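Local atomic coordinates of mannan endo-1,6-alpha-mannosidase (Chaetomium thermophilum, PDB entry 6RY0), a protein that probably cleaves (1->6)-alpha-mannosidic linkages and is thought to act as a transglycosidase in transferring GPI-anchored glycoproteins into the fungal cell wall. Residues 228-231 and 236-239; 46-51 and 84-89; 163-166 and 170-173. All blocks are in the same frame, centred on the assembly; numbering follows the deposited sequence.

Overall arrangement
The three contacts illustrate how chemistry follows position within one mainly helical domain. Interaction 2 is the buried one: it packs helix 33-48 against helix 76-93, two elements distant in sequence, through methionine and tyrosine side chains. Interactions 1 and 3 lie farther out, at the surface and partly buried respectively, and each ties the end of a helix to the loop that follows it. Both use a histidine NE2 to bond a backbone carbonyl and a water to join the two segments, but interaction 1 adds a ring stack and interaction 3 an arginine. Their centres are about 22 Å apart, whereas interaction 2 lies across the chain's centre from both.

Interaction 1: residues 228-231 and 236-239; sequences WLYA and DHET
Tyr230, at the C-terminal end of helix 216-231, and His237, in the loop just beyond it, are the closest backbone positions here, their CA atoms 7.2 Å apart. The imidazole of His237 grips the tyrosine twice. At its edge, NE2 donates to the backbone O of Tyr230 over 2.7 Å, in a fairly straight bond (161° at the hydrogen) that lies in the imidazole plane but meets Tyr230 O from above the carbonyl plane. On its face, the same imidazole lies against the phenol ring in an offset stack, with centroids 3.8 Å apart and planes only 7° from parallel. Tyr230 CE2 sits over the middle of the imidazole, 3.4 Å from His237 CE1. This double use is possible because Tyr230 turns CG away from its backbone N (chi1 -168°), which brings the phenol round beside the residue's own carbonyl. At the far end of the phenol, a water 3.1 Å from Tyr230 OH donates to the backbone O of His237. An alanine in place of Tyr230 removes the stacked ring and the water's phenol partner, so the imidazole, still bonded through NE2, would probably be freer to turn. The loop is shaped next to this contact by Asp236, whose OD1 accepts from Glu238 N at 2.8 Å and from Thr239 N at 2.9 Å, while its OD2 bonds Tyr243 OH. Trp240 also meets the Tyr230 ring. The arrangement belongs to the surface of the domain, away from the calcium sites: an Asx turn, extended to an Asx motif, presents a histidine that secures a carbonyl in the last turn of a helix and so joins helix 216-231 to the loop leading into strand 245-247.

Interaction 2: residues 46-51 and 84-89; sequences DMMLFY and GTYVDY
Met47, in the last part of helix 33-48, is the first residue of 46-51 to meet Tyr86 of helix 76-93. In the conformer described, one of two, its CG lies at the edge of the phenol, near the ring plane and 3.8 Å from Tyr86 CE1. Tyr86 OH lies 3.1 Å from Met47 CB and bonds the backbone O of Ala44, earlier in the same helix. Met48 comes next and meets the ring from above: its CE stands 3.9 Å from the Tyr86 centroid, 18° off the ring normal, as a CH-pi contact. Bends at chi2 (61°) and chi3 (74°) curl that methyl back over the ring, while SD stays oblique at 5.3 Å from the same centroid, completing a Met-aromatic contact. The backbone N of Met48 is 3.3 Å from Tyr86 OH, but the angle is too poor for a bond. From Met48 to Tyr51 the chain makes a type I beta turn, closed by Tyr51 N to Met48 O at 3.0 Å, and so leaves the tyrosine. Around the pair, Tyr98 packs edge-to-face on Tyr86 and Met393 of helix 389-401 touches Met47. The chemistry is thus that of a buried interface: one methionine lies at the edge of the ring and another over a face, largely through dispersion, and the single phenol hydroxyl is satisfied by a carbonyl of the opposing helix.

Interaction 3: residues 163-166 and 170-173; sequences WTTQ and ERHD
Arg171 reaches back across the end of helix 155-167, passing over the carbonyl of Thr165. Its CB lies near Gln166 O and its CG near Thr165 O; CD closes on that second oxygen to 3.4 Å. The chain stays extended as far as NE, which is 3.3 Å from Thr165 O but is poorly angled for a hydrogen bond. The guanidinium lays its face over this oxygen with CZ almost above it, turning its N-H groups off to the sides. At the tip, NH1 sits 3.6 Å from Gln166 CG and donates to Gln130 OE1, while NH2 lies 3.8 Å from Thr165 CB. The positive group above the carbonyl would probably polarise it, and Thr165 O has a true donor as well: a water at 2.8 Å, which also donates to Glu170 OE2 at 2.7 Å. The neighbouring carbonyl is held differently. His172 NE2 donates to Gln166 O at 2.7 Å, in the carbonyl plane and with an N-H...O angle of 155°. Gln130 completes the polar cluster, since its NE2 bonds Thr165 OG1 and its OE1 accepts from Gln166 NE2 as well as from Arg171. The Gln166 side chain is about 8 Å from that of Asp129, which binds calcium in another structure of this protein but not in this model. Helix 155-167 is thereby linked to helix 127-142, which carries Gln130; Gln166 touches Phe202 of helix 196-213, and the 3-10 segment ending at Arg171, with His172 just beyond it, fastens the start of the loop toward strand 193-195.

Interaction 1: residues 228-231 and 236-239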
# COMPACT_ATOMS: atom_id res chain seq x y z
N TRP A 228 7.00 9.94 16.57
CA TRP A 228 5.71 10.43 16.98
C TRP A 228 4.70 9.28 17.15
O TRP A 228 4.00 9.20 18.14
CB TRP A 228 5.18 11.49 15.99
CG TRP A 228 3.85 12.01 16.40
CD1 TRP A 228 3.61 13.01 17.30
CD2 TRP A 228 2.56 11.51 15.99
NE1 TRP A 228 2.26 13.15 17.48
CE2 TRP A 228 1.59 12.24 16.70
CE3 TRP A 228 2.13 10.52 15.10
CZ2 TRP A 228 0.24 12.02 16.56
CZ3 TRP A 228 0.78 10.31 14.94
CH2 TRP A 228 -0.14 11.04 15.68
N LEU A 229 4.64 8.38 16.17
CA LEU A 229 3.76 7.23 16.25
C LEU A 229 4.05 6.39 17.51
O LEU A 229 3.14 5.83 18.13
CB LEU A 229 3.91 6.36 15.01
CG LEU A 229 3.18 6.87 13.77
CD1 LEU A 229 3.63 6.09 12.54
CD2 LEU A 229 1.67 6.78 13.94
N TYR A 230 5.33 6.27 17.83
CA TYR A 230 5.72 5.54 19.04
C TYR A 230 5.30 6.34 20.26
O TYR A 230 4.65 5.81 21.16
CB TYR A 230 7.23 5.25 19.04
CG TYR A 230 7.62 4.27 20.11
CD1 TYR A 230 7.40 2.91 19.93
CD2 TYR A 230 8.20 4.69 21.28
CE1 TYR A 230 7.73 2.00 20.92
CE2 TYR A 230 8.55 3.76 22.27
CZ TYR A 230 8.30 2.43 22.07
OH TYR A 230 8.60 1.48 23.02
N ALA A 231 5.63 7.63 20.32
CA ALA A 231 5.32 8.43 21.50
C ALA A 231 3.82 8.47 21.80
O ALA A 231 3.42 8.30 22.95
CB ALA A 231 5.87 9.85 21.32
N ASP A 236 2.36 0.00 20.32
CA ASP A 236 2.34 -0.40 21.72
C ASP A 236 3.78 -0.58 22.20
O ASP A 236 4.54 -1.35 21.61
CB ASP A 236 1.53 -1.70 21.85
CG ASP A 236 1.25 -2.03 23.29
OD1 ASP A 236 2.20 -2.37 24.04
OD2 ASP A 236 0.09 -1.96 23.71
N HIS A 237 4.16 0.10 23.28
CA HIS A 237 5.53 0.06 23.74
C HIS A 237 5.93 -1.29 24.31
O HIS A 237 7.11 -1.56 24.43
CB HIS A 237 5.75 1.10 24.84
CG HIS A 237 5.66 2.51 24.36
ND1 HIS A 237 6.24 3.55 25.05
CD2 HIS A 237 5.10 3.05 23.25
CE1 HIS A 237 6.03 4.68 24.38
NE2 HIS A 237 5.33 4.40 23.30
N GLU A 238 4.96 -2.11 24.70
CA GLU A 238 5.22 -3.42 25.24
C GLU A 238 5.18 -4.50 24.16
O GLU A 238 6.07 -5.33 24.05
CB GLU A 238 4.21 -3.74 26.36
CG GLU A 238 4.31 -5.18 26.87
CD GLU A 238 3.17 -5.59 27.79
OE1 GLU A 238 2.26 -4.78 28.09
OE2 GLU A 238 3.17 -6.76 28.22
N THR A 239 4.13 -4.49 23.36
CA THR A 239 3.86 -5.60 22.44
C THR A 239 4.17 -5.29 20.98
O THR A 239 4.20 -6.22 20.16
CB THR A 239 2.39 -6.04 22.50
OG1 THR A 239 1.62 -4.98 21.91
CG2 THR A 239 1.95 -6.30 23.93
O HOH W 1 9.60 -1.45 23.35

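Interaction 2: residues 46-51 and 84-89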
# COMPACT_ATOMS: atom_id res chain seq x y z
N ASP A 46 -7.76 -12.18 -14.29
CA ASP A 46 -9.02 -12.10 -13.57
C ASP A 46 -9.16 -10.80 -12.82
O ASP A 46 -10.26 -10.25 -12.75
CB ASP A 46 -9.19 -13.28 -12.62
CG ASP A 46 -9.76 -14.51 -13.30
OD1 ASP A 46 -10.06 -14.44 -14.52
OD2 ASP A 46 -9.93 -15.56 -12.61
N MET A 47 -8.09 -10.25 -12.26
CA MET A 47 -8.19 -8.96 -11.59
C MET A 47 -8.49 -7.86 -12.61
O MET A 47 -9.28 -6.96 -12.35
CB MET A 47 -6.88 -8.68 -10.83
CG MET A 47 -6.75 -7.32 -10.18
SD MET A 47 -7.98 -7.05 -8.92
CE MET A 47 -8.10 -5.28 -8.87
N MET A 48 -7.88 -7.94 -13.78
CA MET A 48 -8.06 -6.90 -14.79
C MET A 48 -9.49 -6.88 -15.30
O MET A 48 -9.94 -5.82 -15.74
CB MET A 48 -7.05 -7.06 -15.92
CG MET A 48 -6.94 -5.92 -16.94
SD MET A 48 -6.43 -4.38 -16.12
CE MET A 48 -4.75 -4.28 -15.64
N LEU A 49 -10.22 -7.99 -15.24
CA LEU A 49 -11.62 -8.00 -15.66
C LEU A 49 -12.46 -6.99 -14.86
O LEU A 49 -13.49 -6.52 -15.34
CB LEU A 49 -12.25 -9.38 -15.53
CG LEU A 49 -11.69 -10.45 -16.46
CD1 LEU A 49 -12.32 -11.80 -16.09
CD2 LEU A 49 -11.95 -10.12 -17.92
N PHE A 50 -12.07 -6.69 -13.62
CA PHE A 50 -12.83 -5.71 -12.84
C PHE A 50 -12.66 -4.29 -13.34
O PHE A 50 -13.47 -3.42 -13.04
CB PHE A 50 -12.39 -5.77 -11.37
CG PHE A 50 -12.77 -7.03 -10.66
CD1 PHE A 50 -14.02 -7.18 -10.09
CD2 PHE A 50 -11.88 -8.06 -10.53
CE1 PHE A 50 -14.37 -8.34 -9.44
CE2 PHE A 50 -12.24 -9.23 -9.88
CZ PHE A 50 -13.49 -9.38 -9.34
N TYR A 51 -11.54 -4.03 -14.00
CA TYR A 51 -11.10 -2.70 -14.37
C TYR A 51 -11.59 -2.34 -15.77
O TYR A 51 -11.35 -3.07 -16.71
CB TYR A 51 -9.58 -2.65 -14.33
CG TYR A 51 -9.00 -1.34 -14.76
CD1 TYR A 51 -9.07 -0.22 -13.94
CD2 TYR A 51 -8.34 -1.21 -15.97
CE1 TYR A 51 -8.52 1.00 -14.34
CE2 TYR A 51 -7.79 -0.00 -16.38
CZ TYR A 51 -7.89 1.10 -15.55
OH TYR A 51 -7.35 2.30 -15.89
N GLY A 84 -0.28 -0.02 -8.26
CA GLY A 84 0.95 -0.50 -7.65
C GLY A 84 1.07 -2.01 -7.68
O GLY A 84 2.15 -2.56 -7.89
N THR A 85 -0.05 -2.71 -7.48
CA THR A 85 -0.04 -4.17 -7.56
C THR A 85 0.49 -4.65 -8.91
O THR A 85 1.25 -5.61 -8.99
CB THR A 85 -1.44 -4.74 -7.30
OG1 THR A 85 -1.90 -4.31 -6.01
CG2 THR A 85 -1.43 -6.24 -7.29
N TYR A 86 0.10 -3.96 -9.99
CA TYR A 86 0.54 -4.32 -11.31
C TYR A 86 1.97 -3.87 -11.64
O TYR A 86 2.65 -4.54 -12.42
CB TYR A 86 -0.42 -3.83 -12.41
CG TYR A 86 -1.62 -4.77 -12.54
CD1 TYR A 86 -2.69 -4.69 -11.67
CD2 TYR A 86 -1.65 -5.76 -13.52
CE1 TYR A 86 -3.74 -5.57 -11.75
CE2 TYR A 86 -2.72 -6.64 -13.61
CZ TYR A 86 -3.75 -6.55 -12.72
OH TYR A 86 -4.83 -7.37 -12.77
N VAL A 87 2.43 -2.78 -11.06
CA VAL A 87 3.84 -2.44 -11.15
C VAL A 87 4.69 -3.55 -10.52
O VAL A 87 5.70 -3.98 -11.08
CB VAL A 87 4.09 -1.07 -10.47
CG1 VAL A 87 5.58 -0.78 -10.34
CG2 VAL A 87 3.41 0.05 -11.25
N ASP A 88 4.25 -4.03 -9.36
CA ASP A 88 4.92 -5.17 -8.72
C ASP A 88 4.79 -6.45 -9.56
O ASP A 88 5.75 -7.19 -9.70
CB ASP A 88 4.41 -5.42 -7.30
CG ASP A 88 5.33 -4.88 -6.23
OD1 ASP A 88 6.53 -4.64 -6.49
OD2 ASP A 88 4.81 -4.73 -5.09
N TYR A 89 3.60 -6.70 -10.11
CA TYR A 89 3.39 -7.89 -10.94
C TYR A 89 4.42 -7.97 -12.06
O TYR A 89 5.05 -9.02 -12.27
CB TYR A 89 1.97 -7.90 -11.49
CG TYR A 89 1.74 -8.97 -12.55
CD1 TYR A 89 1.60 -10.29 -12.21
CD2 TYR A 89 1.70 -8.63 -13.90
CE1 TYR A 89 1.45 -11.27 -13.20
CE2 TYR A 89 1.56 -9.59 -14.88
CZ TYR A 89 1.46 -10.92 -14.52
OH TYR A 89 1.37 -11.93 -15.44

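Interaction 3: residues 163-166 and 170-173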
# COMPACT_ATOMS: atom_id res chain seq x y z
N TRP A 163 5.07 13.44 -1.07
CA TRP A 163 5.78 13.59 0.18
C TRP A 163 5.88 15.07 0.59
O TRP A 163 5.67 15.42 1.74
CB TRP A 163 7.17 12.94 0.06
CG TRP A 163 7.97 13.05 1.35
CD1 TRP A 163 7.98 12.16 2.38
CD2 TRP A 163 8.80 14.12 1.73
NE1 TRP A 163 8.76 12.62 3.39
CE2 TRP A 163 9.28 13.84 3.02
CE3 TRP A 163 9.22 15.31 1.10
CZ2 TRP A 163 10.12 14.71 3.70
CZ3 TRP A 163 10.05 16.16 1.75
CH2 TRP A 163 10.49 15.87 3.05
N THR A 164 6.22 15.93 -0.38
CA THR A 164 6.40 17.34 -0.08
C THR A 164 5.10 17.97 0.41
O THR A 164 5.09 18.73 1.39
CB THR A 164 6.96 18.07 -1.31
OG1 THR A 164 8.28 17.60 -1.58
CG2 THR A 164 7.01 19.57 -1.04
N THR A 165 3.98 17.67 -0.24
CA THR A 165 2.71 18.19 0.22
C THR A 165 2.37 17.67 1.60
O THR A 165 1.74 18.39 2.40
CB THR A 165 1.56 17.95 -0.77
OG1 THR A 165 1.26 16.55 -0.86
CG2 THR A 165 1.81 18.57 -2.13
N GLN A 166 2.76 16.45 1.91
CA GLN A 166 2.51 15.86 3.23
C GLN A 166 3.41 16.44 4.31
O GLN A 166 3.05 16.42 5.47
CB GLN A 166 2.60 14.33 3.17
CG GLN A 166 1.44 13.76 2.41
CD GLN A 166 1.34 12.29 2.39
OE1 GLN A 166 2.19 11.60 2.91
NE2 GLN A 166 0.24 11.80 1.84
N GLU A 170 1.21 23.30 7.21
CA GLU A 170 -0.18 23.30 7.69
C GLU A 170 -0.70 21.91 8.01
O GLU A 170 -1.73 21.76 8.70
CB GLU A 170 -1.12 23.99 6.69
CG GLU A 170 -1.52 23.19 5.44
CD GLU A 170 -0.42 22.97 4.41
OE1 GLU A 170 0.67 23.58 4.49
OE2 GLU A 170 -0.68 22.18 3.49
N ARG A 171 0.03 20.88 7.54
CA ARG A 171 -0.38 19.52 7.86
C ARG A 171 0.24 19.02 9.17
O ARG A 171 -0.03 17.89 9.57
CB ARG A 171 -0.07 18.57 6.71
CG ARG A 171 -0.82 18.90 5.46
CD ARG A 171 -0.91 17.72 4.48
NE ARG A 171 -1.47 18.15 3.21
CZ ARG A 171 -1.49 17.44 2.10
NH1 ARG A 171 -1.16 16.16 2.09
NH2 ARG A 171 -1.84 18.03 0.97
N HIS A 172 1.05 19.85 9.84
CA HIS A 172 1.72 19.47 11.09
C HIS A 172 1.50 20.53 12.12
O HIS A 172 2.33 21.40 12.31
CB HIS A 172 3.23 19.27 10.82
CG HIS A 172 3.48 18.20 9.83
ND1 HIS A 172 3.63 16.89 10.20
CD2 HIS A 172 3.48 18.23 8.48
CE1 HIS A 172 3.74 16.15 9.11
NE2 HIS A 172 3.64 16.94 8.05
N ASP A 173 0.40 20.42 12.85
CA ASP A 173 0.09 21.37 13.89
C ASP A 173 0.45 20.81 15.27
O ASP A 173 1.05 19.75 15.38
CB ASP A 173 -1.37 21.88 13.75
CG ASP A 173 -2.44 20.87 14.13
OD1 ASP A 173 -2.18 19.96 14.92
OD2 ASP A 173 -3.59 21.04 13.64
O HOH W 2 0.16 20.54 1.45